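Local coordinates for protein putative beta-glucosidase (Bifidobacterium adolescentis, PDB 5WAB) that acts as a family 3 glycoside hydrolase with beta-glucosidase activity, removing sugar units from glycosides in bacterial carbohydrate metabolism, at residues A75-S80 with E84-V89. Numbering follows the deposited sequence.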
loop_
_atom_site.group_PDB
_atom_site.type_symbol
_atom_site.label_atom_id
_atom_site.label_comp_id
_atom_site.label_asym_id
_atom_site.label_seq_id
_atom_site.Cartn_x
_atom_site.Cartn_y
_atom_site.Cartn_z
ATOM N N ALA A 75 -5.826 -0.147 -0.614
ATOM C CA ALA A 75 -5.996 -0.141 -2.066
ATOM C C ALA A 75 -6.752 1.092 -2.533
ATOM O O ALA A 75 -6.595 1.523 -3.683
ATOM C CB ALA A 75 -6.716 -1.403 -2.532
ATOM N N GLY A 76 -7.599 1.648 -1.673
ATOM C CA GLY A 76 -8.269 2.900 -1.954
ATOM C C GLY A 76 -7.458 4.089 -1.487
ATOM O O GLY A 76 -7.223 5.024 -2.257
ATOM N N LEU A 77 -7.009 4.056 -0.228
ATOM C CA LEU A 77 -6.318 5.208 0.344
ATOM C C LEU A 77 -5.017 5.519 -0.381
ATOM O O LEU A 77 -4.578 6.674 -0.378
ATOM C CB LEU A 77 -6.045 4.976 1.835
ATOM C CG LEU A 77 -5.653 6.217 2.645
ATOM C CD1 LEU A 77 -6.668 7.329 2.418
ATOM C CD2 LEU A 77 -5.566 5.894 4.122
ATOM N N SER A 78 -4.414 4.529 -1.035
ATOM C CA SER A 78 -3.215 4.771 -1.823
ATOM C C SER A 78 -3.465 5.669 -3.022
ATOM O O SER A 78 -2.501 6.156 -3.618
ATOM C CB SER A 78 -2.629 3.445 -2.295
ATOM O OG SER A 78 -3.565 2.725 -3.081
ATOM N N SER A 79 -4.722 5.890 -3.398
ATOM C CA SER A 79 -5.028 6.819 -4.476
ATOM C C SER A 79 -4.835 8.274 -4.071
ATOM O O SER A 79 -4.801 9.142 -4.947
ATOM C CB SER A 79 -6.464 6.596 -4.954
ATOM O OG SER A 79 -6.690 5.230 -5.265
ATOM N N SER A 80 -4.716 8.557 -2.774
ATOM C CA SER A 80 -4.651 9.932 -2.286
ATOM C C SER A 80 -3.294 10.585 -2.524
ATOM O O SER A 80 -3.233 11.806 -2.705
ATOM C CB SER A 80 -4.973 9.967 -0.793
ATOM O OG SER A 80 -3.976 9.271 -0.065
ATOM N N GLU A 84 0.084 13.426 4.562
ATOM C CA GLU A 84 -0.470 14.144 5.702
ATOM C C GLU A 84 -1.846 13.600 6.067
ATOM O O GLU A 84 -2.141 13.381 7.246
ATOM C CB GLU A 84 -0.541 15.646 5.403
ATOM C CG GLU A 84 0.814 16.345 5.250
ATOM C CD GLU A 84 1.425 16.152 3.862
ATOM O OE1 GLU A 84 0.712 15.665 2.962
ATOM O OE2 GLU A 84 2.611 16.485 3.670
ATOM N N LEU A 85 -2.683 13.319 5.069
ATOM C CA LEU A 85 -3.993 12.740 5.351
ATOM C C LEU A 85 -3.868 11.331 5.918
ATOM O O LEU A 85 -4.609 10.958 6.836
ATOM C CB LEU A 85 -4.844 12.737 4.082
ATOM C CG LEU A 85 -6.166 11.970 4.112
ATOM C CD1 LEU A 85 -7.114 12.596 5.100
ATOM C CD2 LEU A 85 -6.785 11.937 2.721
ATOM N N ILE A 86 -2.927 10.538 5.396
ATOM C CA ILE A 86 -2.689 9.203 5.934
ATOM C C ILE A 86 -2.168 9.290 7.366
ATOM O O ILE A 86 -2.566 8.505 8.237
ATOM C CB ILE A 86 -1.719 8.440 5.016
ATOM C CG1 ILE A 86 -2.302 8.340 3.601
ATOM C CG2 ILE A 86 -1.367 7.073 5.611
ATOM C CD1 ILE A 86 -1.325 7.843 2.567
ATOM N N HIS A 87 -1.296 10.267 7.637
ATOM C CA HIS A 87 -0.826 10.491 8.997
ATOM C C HIS A 87 -1.984 10.811 9.923
ATOM O O HIS A 87 -1.955 10.463 11.107
ATOM C CB HIS A 87 0.195 11.631 9.012
ATOM C CG HIS A 87 0.783 11.903 10.360
ATOM N ND1 HIS A 87 0.104 12.586 11.346
ATOM C CD2 HIS A 87 1.989 11.585 10.886
ATOM C CE1 HIS A 87 0.867 12.676 12.421
ATOM N NE2 HIS A 87 2.016 12.076 12.168
ATOM N N GLN A 88 -3.014 11.458 9.391
ATOM C CA GLN A 88 -4.176 11.837 10.177
ATOM C C GLN A 88 -5.076 10.639 10.469
ATOM O O GLN A 88 -5.650 10.546 11.561
ATOM C CB GLN A 88 -4.931 12.929 9.429
ATOM C CG GLN A 88 -6.018 13.608 10.205
ATOM C CD GLN A 88 -6.522 14.844 9.495
ATOM O OE1 GLN A 88 -5.960 15.265 8.480
ATOM N NE2 GLN A 88 -7.579 15.443 10.031
ATOM N N VAL A 89 -5.222 9.729 9.498
ATOM C CA VAL A 89 -5.912 8.459 9.735
ATOM C C VAL A 89 -5.235 7.665 10.850
ATOM O O VAL A 89 -5.903 7.026 11.673
ATOM C CB VAL A 89 -5.987 7.640 8.428
ATOM C CG1 VAL A 89 -6.627 6.286 8.686
ATOM C CG2 VAL A 89 -6.753 8.394 7.358
#
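L77 and I86 pack together where short helix 74-77 leads through a turn to helix 83-99 of the TIM-barrel-like N-terminal domain of this GH3 enzyme. The contact is buried and mainly apolar, with no hydrogen bond between 75-80 and 84-89. L77, its CG anti to the backbone N (chi1 -165°), reaches across to the longer helix; its CG lies 4.1 Å from I86 CG1, the two side chains running alongside each other with their ends pointing opposite ways. L77 CD2, on one branch of this leucine, lies 4.3 Å from V89 CG2. V89 and L77 both touch A311 of helix 301-313, while I86 also meets I139 of helix 129-144, so short aliphatic groups fill the seams between several helices. S80 CB adds a looser contact, 4.4 Å from L85 CD2.

The polar contacts hold the bend itself. A type I turn runs from L77 to S80, closed by S80 N to L77 O at 3.1 Å. Serine is small enough to fold back on this turn: S80 OG, which lies 4.0 Å from apolar I86 CD1, donates to the same carbonyl and is thereby satisfied. That bond, S80 OG to L77 O, is 2.7 Å long, with a C=O...OG angle of 170°.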